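Local coordinates for protein neuraminidase (Influenza A virus, PDB 4K3Y) that serves as a neuraminidase-like surface protein of a bat influenza A virus, forming a tetramer of beta-propeller subunits whose classical sialidase activity is probably weak or absent, at residues 23-28 with 82-87; 134-137 with 141-144; 238-241 with 247-250; 265-270 with 334-339. One frame throughout, in Å; residues are numbered along the deposited sequence.

Contact 1: 23-28 with 82-87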
# COMPACT_ATOMS: atom_id res chain seq x y z
N PRO C 23 10.51 21.46 -14.02
CA PRO C 23 9.40 20.67 -13.45
C PRO C 23 9.86 19.48 -12.59
O PRO C 23 10.88 18.82 -12.84
CB PRO C 23 8.63 20.17 -14.67
CG PRO C 23 9.52 20.45 -15.86
CD PRO C 23 10.40 21.61 -15.48
N THR C 24 9.08 19.19 -11.56
CA THR C 24 9.35 18.01 -10.75
C THR C 24 8.21 17.02 -10.89
O THR C 24 8.42 15.81 -10.89
CB THR C 24 9.53 18.40 -9.29
OG1 THR C 24 8.43 19.22 -8.89
CG2 THR C 24 10.80 19.20 -9.15
N TYR C 25 7.00 17.54 -11.04
CA TYR C 25 5.86 16.71 -11.37
C TYR C 25 5.08 17.32 -12.52
O TYR C 25 4.97 18.55 -12.63
CB TYR C 25 4.94 16.54 -10.16
CG TYR C 25 3.70 15.76 -10.48
CD1 TYR C 25 3.75 14.39 -10.63
CD2 TYR C 25 2.48 16.41 -10.65
CE1 TYR C 25 2.61 13.66 -10.92
CE2 TYR C 25 1.32 15.69 -10.94
CZ TYR C 25 1.39 14.31 -11.08
OH TYR C 25 0.27 13.58 -11.38
N ARG C 26 4.55 16.45 -13.38
CA ARG C 26 3.75 16.91 -14.50
C ARG C 26 2.62 15.95 -14.80
O ARG C 26 2.80 14.94 -15.49
CB ARG C 26 4.60 17.10 -15.75
CG ARG C 26 3.81 17.58 -16.94
CD ARG C 26 4.71 18.09 -18.03
NE ARG C 26 5.18 17.02 -18.91
CZ ARG C 26 5.91 17.24 -20.00
NH1 ARG C 26 6.24 18.48 -20.33
NH2 ARG C 26 6.31 16.22 -20.76
N GLY C 27 1.44 16.26 -14.27
CA GLY C 27 0.28 15.41 -14.47
C GLY C 27 -0.02 15.10 -15.93
O GLY C 27 0.35 15.85 -16.84
N GLU C 28 -0.72 14.00 -16.14
CA GLU C 28 -0.96 13.44 -17.46
C GLU C 28 -1.80 14.40 -18.30
O GLU C 28 -1.67 14.45 -19.53
CB GLU C 28 -1.65 12.07 -17.31
CG GLU C 28 -1.11 10.96 -18.20
CD GLU C 28 0.41 10.94 -18.27
OE1 GLU C 28 1.06 10.95 -17.20
OE2 GLU C 28 0.96 10.92 -19.41
N VAL C 82 -2.64 12.57 -1.98
CA VAL C 82 -1.80 11.47 -2.45
C VAL C 82 -0.35 11.90 -2.30
O VAL C 82 -0.06 13.07 -2.07
CB VAL C 82 -2.05 11.09 -3.93
CG1 VAL C 82 -3.48 10.58 -4.13
CG2 VAL C 82 -1.75 12.29 -4.83
N LYS C 83 0.57 10.95 -2.39
CA LYS C 83 1.97 11.33 -2.38
C LYS C 83 2.19 11.99 -3.73
O LYS C 83 1.79 11.43 -4.76
CB LYS C 83 2.84 10.09 -2.26
CG LYS C 83 4.31 10.35 -2.06
CD LYS C 83 5.07 9.10 -2.42
CE LYS C 83 6.49 9.10 -1.89
NZ LYS C 83 7.13 7.79 -2.23
N LEU C 84 2.78 13.19 -3.72
CA LEU C 84 3.09 13.87 -4.99
C LEU C 84 3.96 12.99 -5.87
O LEU C 84 5.05 12.58 -5.47
CB LEU C 84 3.80 15.20 -4.75
CG LEU C 84 4.22 15.92 -6.04
CD1 LEU C 84 3.01 16.47 -6.81
CD2 LEU C 84 5.21 17.04 -5.73
N GLY C 85 3.47 12.69 -7.07
CA GLY C 85 4.16 11.81 -8.00
C GLY C 85 3.26 10.65 -8.36
O GLY C 85 3.41 10.02 -9.41
N ASP C 86 2.31 10.39 -7.46
CA ASP C 86 1.35 9.30 -7.59
C ASP C 86 0.07 9.86 -8.19
O ASP C 86 -0.31 11.00 -7.90
CB ASP C 86 1.04 8.69 -6.22
CG ASP C 86 2.14 7.75 -5.72
OD1 ASP C 86 3.25 7.73 -6.31
OD2 ASP C 86 1.89 7.05 -4.72
N PRO C 87 -0.60 9.07 -9.04
CA PRO C 87 -1.90 9.45 -9.60
C PRO C 87 -2.98 9.34 -8.52
O PRO C 87 -2.83 8.53 -7.59
CB PRO C 87 -2.13 8.39 -10.66
CG PRO C 87 -1.47 7.16 -10.08
CD PRO C 87 -0.23 7.69 -9.40
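Tyr-25 and Gly-85 bring the two backbones nearest, with 6.2 Å between their CA atoms, and no hydrogen bond crosses from one segment to the other, so the contact rests on van der Waals packing. Tyr-25 makes the largest single contribution. Its ring, carried on a CG that lies trans to the backbone N (chi1 176°), projects from strand 20-26 toward the turn that follows strand 78-83. Leu-84 and Gly-85 meet this ring at neighbouring positions: Leu-84 CD1 lies 3.8 Å from Tyr-25 CG, while Gly-85 CA sits 3.7 Å from Tyr-25 CD1, further along the ring. Both approaches are oblique to the ring. Leu-84 reaches across with one methyl branch, CD1, which touches CB and CD2 of the tyrosine as well as CG.

In the six-bladed propeller, strand 20-26 is the N-terminal strand that completes the last blade beside strand 349-359, whereas strand 78-83 belongs to the first blade; the contact therefore bridges the two blades where the ring of the propeller closes. The loop of the first blade is shaped by a type II turn from Lys-83 to Asp-86, closed by a bond of 2.9 Å from Asp-86 N to Lys-83 O. Gly-85 takes its third position with a phi of 123°, at which a CB would press against the carbonyl O of Leu-84; its CA is the part that meets the tyrosine ring. The site also lies at a subunit interface: Phe-95 of the second subunit meets the Tyr-25 ring edge-to-face, and within the chain Tyr-25 packs on Arg-55 and Leu-353.

Contact 2: 134-137 with 141-144; sequences IHPT and PLRT
Leu-142 packs against Ile-134 and Pro-136 within the loop that leaves the outermost strand of one propeller blade, 129-134, and runs to strand 150-152 of the next. Beyond Ile-134, the end of strand 129-134, neither segment is regular structure, and no hydrogen bond joins them; the nearest CA atoms, those of Pro-136 and Leu-142, are 6.0 Å apart.

Between apolar side chains, the two methyls of Leu-142 divide the work. CD1 rests on the proline ring, 3.5 Å from Pro-136 CB, the two side chains crossing at a slant. CD2 turns toward Ile-134, whose side chain runs roughly perpendicular to that of the leucine, and lies 4.2 Å from Ile-134 CG2. With chi1 at -57°, the isoleucine has CG2 opposite its own N, and it is this methyl that faces the leucine.

Apolar atoms also lie on backbone: Leu-142 CD2 comes within 3.4 Å of Ile-134 O and 3.5 Å of Pro-136 N, so one methyl spans the chain from Ile-134 to Pro-136. Val-122 and Asp-162 flank the leucine, from strands of the blades on both ends of the loop.

The polar interactions run within 141-144 and beyond it. Arg-143 NH1 forms a salt bridge with Glu-195, and its NE donates a hydrogen bond of 3.1 Å to Pro-141 O, at an N-H...O angle of 151° and nearly in line with the C=O bond.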
# COMPACT_ATOMS: atom_id res chain seq x y z
N ILE C 134 -13.15 26.40 14.23
CA ILE C 134 -13.17 27.86 14.14
C ILE C 134 -14.45 28.38 13.49
O ILE C 134 -14.93 27.80 12.51
CB ILE C 134 -11.97 28.39 13.36
CG1 ILE C 134 -10.67 27.91 14.01
CG2 ILE C 134 -12.01 29.91 13.28
CD1 ILE C 134 -9.41 28.39 13.30
N HIS C 135 -15.00 29.47 14.03
CA HIS C 135 -16.30 29.98 13.57
C HIS C 135 -16.29 31.43 13.09
O HIS C 135 -15.52 32.26 13.59
CB HIS C 135 -17.35 29.77 14.65
CG HIS C 135 -17.50 28.35 15.06
ND1 HIS C 135 -16.69 27.76 16.01
CD2 HIS C 135 -18.34 27.38 14.63
CE1 HIS C 135 -17.03 26.50 16.16
NE2 HIS C 135 -18.03 26.24 15.33
N PRO C 136 -17.16 31.73 12.11
CA PRO C 136 -17.23 33.09 11.57
C PRO C 136 -17.83 34.08 12.55
O PRO C 136 -18.88 33.83 13.14
CB PRO C 136 -18.14 32.93 10.33
CG PRO C 136 -18.93 31.68 10.59
CD PRO C 136 -18.04 30.78 11.39
N THR C 137 -17.14 35.20 12.74
CA THR C 137 -17.71 36.36 13.41
C THR C 137 -18.53 37.14 12.38
O THR C 137 -19.75 37.32 12.54
CB THR C 137 -16.59 37.27 14.00
OG1 THR C 137 -16.40 38.43 13.18
CG2 THR C 137 -15.28 36.51 14.09
N PRO C 141 -19.05 32.84 4.37
CA PRO C 141 -18.48 31.61 4.94
C PRO C 141 -16.97 31.77 5.14
O PRO C 141 -16.33 32.56 4.43
CB PRO C 141 -18.77 30.59 3.84
CG PRO C 141 -18.59 31.39 2.57
CD PRO C 141 -19.04 32.81 2.90
N LEU C 142 -16.43 31.05 6.12
CA LEU C 142 -14.98 31.03 6.35
C LEU C 142 -14.24 30.48 5.14
O LEU C 142 -14.77 29.63 4.40
CB LEU C 142 -14.65 30.21 7.60
CG LEU C 142 -14.30 30.96 8.89
CD1 LEU C 142 -14.92 32.36 8.95
CD2 LEU C 142 -14.73 30.16 10.11
N ARG C 143 -13.02 30.96 4.93
CA ARG C 143 -12.20 30.54 3.78
C ARG C 143 -10.75 30.26 4.17
O ARG C 143 -10.05 31.17 4.65
CB ARG C 143 -12.19 31.63 2.71
CG ARG C 143 -13.48 31.81 1.93
CD ARG C 143 -13.59 33.27 1.49
NE ARG C 143 -14.52 33.97 2.36
CZ ARG C 143 -14.44 35.25 2.68
NH1 ARG C 143 -13.47 36.02 2.21
NH2 ARG C 143 -15.35 35.78 3.49
N THR C 144 -10.29 29.03 3.94
CA THR C 144 -8.85 28.73 4.11
C THR C 144 -8.00 29.32 2.98
O THR C 144 -8.54 29.85 2.00
CB THR C 144 -8.60 27.22 4.15
OG1 THR C 144 -8.60 26.69 2.82
CG2 THR C 144 -9.66 26.53 5.00

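Contact 3: 238-241 with 247-250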
# COMPACT_ATOMS: atom_id res chain seq x y z
N GLY C 238 5.17 47.44 -12.05
CA GLY C 238 4.14 47.56 -13.05
C GLY C 238 3.89 46.28 -13.83
O GLY C 238 3.04 46.26 -14.72
N PHE C 239 4.63 45.22 -13.50
CA PHE C 239 4.38 43.86 -14.03
C PHE C 239 3.25 43.19 -13.24
O PHE C 239 3.47 42.60 -12.17
CB PHE C 239 5.65 43.02 -13.96
CG PHE C 239 5.57 41.71 -14.70
CD1 PHE C 239 5.58 41.68 -16.09
CD2 PHE C 239 5.54 40.49 -14.01
CE1 PHE C 239 5.53 40.47 -16.79
CE2 PHE C 239 5.48 39.28 -14.71
CZ PHE C 239 5.48 39.27 -16.09
N LEU C 240 2.04 43.29 -13.77
CA LEU C 240 0.84 42.99 -13.00
C LEU C 240 0.62 41.51 -12.77
O LEU C 240 0.41 40.74 -13.72
CB LEU C 240 -0.38 43.61 -13.69
CG LEU C 240 -0.31 45.13 -13.82
CD1 LEU C 240 -1.64 45.68 -14.32
CD2 LEU C 240 0.07 45.75 -12.49
N GLY C 241 0.60 41.12 -11.49
CA GLY C 241 0.51 39.73 -11.09
C GLY C 241 -0.84 39.04 -11.20
O GLY C 241 -0.90 37.82 -11.47
N ILE C 247 -3.33 46.43 -18.97
CA ILE C 247 -1.97 46.58 -19.50
C ILE C 247 -0.95 46.76 -18.38
O ILE C 247 -1.27 47.29 -17.31
CB ILE C 247 -1.90 47.80 -20.48
CG1 ILE C 247 -3.00 47.70 -21.53
CG2 ILE C 247 -0.53 47.89 -21.17
CD1 ILE C 247 -2.76 48.57 -22.74
N ASP C 248 0.28 46.29 -18.60
CA ASP C 248 1.37 46.57 -17.66
C ASP C 248 1.57 48.09 -17.51
O ASP C 248 1.38 48.84 -18.47
CB ASP C 248 2.66 45.87 -18.09
CG ASP C 248 2.66 44.38 -17.75
OD1 ASP C 248 1.85 43.96 -16.89
OD2 ASP C 248 3.49 43.63 -18.34
N THR C 249 1.92 48.54 -16.31
CA THR C 249 2.04 49.98 -16.07
C THR C 249 3.49 50.40 -15.85
O THR C 249 4.41 49.58 -15.90
CB THR C 249 1.22 50.42 -14.84
OG1 THR C 249 1.92 50.10 -13.63
CG2 THR C 249 -0.13 49.75 -14.83
N THR C 250 3.68 51.69 -15.60
CA THR C 250 4.93 52.19 -15.05
C THR C 250 5.04 51.68 -13.62
O THR C 250 4.05 51.28 -13.01
CB THR C 250 4.96 53.73 -15.04
OG1 THR C 250 3.75 54.22 -14.44
CG2 THR C 250 5.11 54.27 -16.45
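In the long loop that joins strand 230-233 of one propeller blade to strand 268-269 of the next, bracketed by the Cys-236 to Cys-253 disulfide, Gly-238 to Leu-240 lie against Ile-247 to Thr-249. Two hydrogen bonds hold them. Thr-249 N donates to Gly-238 O over 3.0 Å, and Leu-240 N donates to Asp-248 OD1 over 3.2 Å, almost straight at 173°, approaching from above the carboxylate plane. Gly-238, without a side chain, lets the backbones come to 4.4 Å between its CA and that of Thr-249; its CA also makes a C-H...O contact with Thr-249 O.

Asp-248 is placed by a chi1 of -78°, which sets its carboxylate beside the backbone of 238-241. The Phe-239 side chain runs alongside it in the same direction, the ring tilted 48° from the carboxylate plane, with Phe-239 CD1 3.6 Å from Asp-248 OD2. Leu-240 CD1 touches Ile-247 O.

Arg-278 NH1 forms a salt bridge with Asp-248 OD1 and a hydrogen bond with Leu-240 O; Arg-278 also makes a cation-pi contact with Phe-239, and would be expected to offset the aspartate's negative charge and keep it ionised.

Contact 4: 265-270 with 334-339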
# COMPACT_ATOMS: atom_id res chain seq x y z
N GLN C 265 -5.74 32.94 -7.32
CA GLN C 265 -4.62 32.66 -6.43
C GLN C 265 -3.36 32.53 -7.25
O GLN C 265 -3.33 31.86 -8.29
CB GLN C 265 -4.89 31.36 -5.67
CG GLN C 265 -3.81 30.86 -4.76
CD GLN C 265 -4.33 29.70 -3.93
OE1 GLN C 265 -5.17 28.91 -4.41
NE2 GLN C 265 -3.88 29.60 -2.68
N GLY C 266 -2.32 33.20 -6.77
CA GLY C 266 -1.03 33.20 -7.43
C GLY C 266 -0.05 33.79 -6.46
O GLY C 266 -0.44 34.21 -5.36
N PHE C 267 1.21 33.85 -6.87
CA PHE C 267 2.29 34.15 -5.93
C PHE C 267 3.30 35.15 -6.47
O PHE C 267 3.40 35.40 -7.68
CB PHE C 267 3.02 32.84 -5.55
CG PHE C 267 3.68 32.15 -6.73
CD1 PHE C 267 2.99 31.20 -7.48
CD2 PHE C 267 5.00 32.44 -7.09
CE1 PHE C 267 3.58 30.56 -8.57
CE2 PHE C 267 5.61 31.80 -8.19
CZ PHE C 267 4.90 30.87 -8.93
N MET C 268 4.03 35.74 -5.52
CA MET C 268 5.22 36.51 -5.79
C MET C 268 6.30 35.95 -4.87
O MET C 268 6.00 35.45 -3.77
CB MET C 268 4.99 37.99 -5.48
CG MET C 268 4.02 38.71 -6.43
SD MET C 268 3.60 40.37 -5.85
CE MET C 268 2.58 40.99 -7.21
N ILE C 269 7.56 36.00 -5.30
CA ILE C 269 8.65 35.60 -4.42
C ILE C 269 9.54 36.80 -4.12
O ILE C 269 10.12 37.39 -5.03
CB ILE C 269 9.53 34.48 -5.01
CG1 ILE C 269 8.68 33.26 -5.36
CG2 ILE C 269 10.65 34.11 -4.01
CD1 ILE C 269 9.44 32.17 -6.10
N GLU C 270 9.65 37.15 -2.84
CA GLU C 270 10.50 38.28 -2.42
C GLU C 270 11.87 37.83 -1.94
O GLU C 270 12.00 37.02 -1.00
CB GLU C 270 9.81 39.10 -1.33
CG GLU C 270 10.73 40.07 -0.63
CD GLU C 270 10.97 41.35 -1.42
OE1 GLU C 270 10.58 41.40 -2.60
OE2 GLU C 270 11.55 42.30 -0.84
N LEU C 334 12.83 26.11 -2.65
CA LEU C 334 11.51 26.71 -2.88
C LEU C 334 10.92 26.20 -4.19
O LEU C 334 11.61 26.08 -5.21
CB LEU C 334 11.63 28.24 -2.91
CG LEU C 334 10.35 29.06 -2.91
CD1 LEU C 334 9.38 28.59 -1.82
CD2 LEU C 334 10.66 30.56 -2.75
N CYS C 335 9.63 25.89 -4.15
CA CYS C 335 8.93 25.36 -5.31
C CYS C 335 7.57 26.02 -5.50
O CYS C 335 7.06 26.69 -4.60
CB CYS C 335 8.70 23.86 -5.14
SG CYS C 335 10.19 22.88 -4.93
N PHE C 336 6.98 25.82 -6.67
CA PHE C 336 5.58 26.20 -6.85
C PHE C 336 4.77 25.17 -7.64
O PHE C 336 5.33 24.37 -8.41
CB PHE C 336 5.41 27.63 -7.43
CG PHE C 336 5.99 27.81 -8.79
CD1 PHE C 336 5.24 27.52 -9.92
CD2 PHE C 336 7.28 28.32 -8.95
CE1 PHE C 336 5.77 27.70 -11.20
CE2 PHE C 336 7.82 28.51 -10.23
CZ PHE C 336 7.06 28.20 -11.35
N TRP C 337 3.46 25.17 -7.40
CA TRP C 337 2.54 24.33 -8.15
C TRP C 337 1.62 25.23 -8.98
O TRP C 337 1.24 26.31 -8.53
CB TRP C 337 1.72 23.43 -7.22
CG TRP C 337 0.99 24.19 -6.14
CD1 TRP C 337 1.39 24.34 -4.85
CD2 TRP C 337 -0.26 24.89 -6.25
NE1 TRP C 337 0.48 25.08 -4.15
CE2 TRP C 337 -0.55 25.44 -4.98
CE3 TRP C 337 -1.17 25.12 -7.30
CZ2 TRP C 337 -1.70 26.20 -4.73
CZ3 TRP C 337 -2.31 25.88 -7.05
CH2 TRP C 337 -2.56 26.41 -5.77
N ILE C 338 1.27 24.75 -10.17
CA ILE C 338 0.32 25.41 -11.05
C ILE C 338 -0.84 24.48 -11.36
O ILE C 338 -0.65 23.44 -11.99
CB ILE C 338 0.97 25.73 -12.40
CG1 ILE C 338 2.29 26.50 -12.22
CG2 ILE C 338 -0.01 26.46 -13.31
CD1 ILE C 338 2.96 26.86 -13.55
N GLU C 339 -2.06 24.86 -10.95
CA GLU C 339 -3.27 24.13 -11.38
C GLU C 339 -3.66 24.47 -12.84
O GLU C 339 -3.68 25.63 -13.27
CB GLU C 339 -4.43 24.35 -10.40
CG GLU C 339 -5.57 23.34 -10.53
CD GLU C 339 -6.59 23.42 -9.38
OE1 GLU C 339 -6.97 24.55 -8.96
OE2 GLU C 339 -7.01 22.35 -8.89
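Phe-336 presents one face of its ring to Phe-267, whose CZ stands 3.2 Å above the plane and toward the rim; CG1 of Ile-338 lies at the edge of the same ring, in its plane. The contact lies between neighbouring blades of the propeller: strand 268-269, first of its blade, faces strand 335-343 of the closing blade, the two segments running in nearly opposite directions and their CA atoms too far apart for strand pairing. The two phenyl rings are inclined at 37° with centroids 4.7 Å apart, an oblique pairing. The edge of Trp-337 takes Gln-265 OE1, 3.9 Å from Trp-337 CH2, with the amide turned nearly perpendicular (88°) to the indole; Glu-339 N lies in plane at another edge.

Side chains alone bridge the gap, all of them buried. Both phenylalanines have chi1 at 62°, with CG wedged between the backbone N and the carbonyl carbon, which, with both CB atoms already directed across the contact, places each ring against the opposite segment. Trp-21 meets Phe-336 edge-to-face and Phe-356 also lies against its ring, so the pair belongs to a larger aromatic core. On the other segment Phe-267 rests on Phe-288 and Ile-290 of its own blade. The Gln-265 amide has its main polar partner elsewhere: NE2 donates to Ala-146 O.

Past the aromatics, Ile-269 and Leu-334 reach toward each other tip to tip; Leu-334 CD2 lies 3.8 Å from Ile-269 CG2 and 3.9 Å from Ile-269 CD1.

Contact 4 is the central member, its centre about 6 Å from the chain centre, while those of contacts 1, 2 and 3 lie about 16, 19 and 22 Å from the chain centre. Nearest atoms of contact 4 come within about 6 Å of contact 1 and about 5 Å of contact 3; contacts 1 and 4 reach the same closing sheet, where Tyr-322 hydrogen-bonds through its backbone to Cys-335 and is touched by Thr-24 and Leu-84. Contacts 2 and 4, about 7 Å apart at their nearest atoms, are linked through Ala-146, whose N is hydrogen-bonded to Thr-144 OG1 and whose O accepts from Gln-265 NE2. Calcium lies about 9 Å from the Leu-240 side chain and about 11 Å from that of Gln-265.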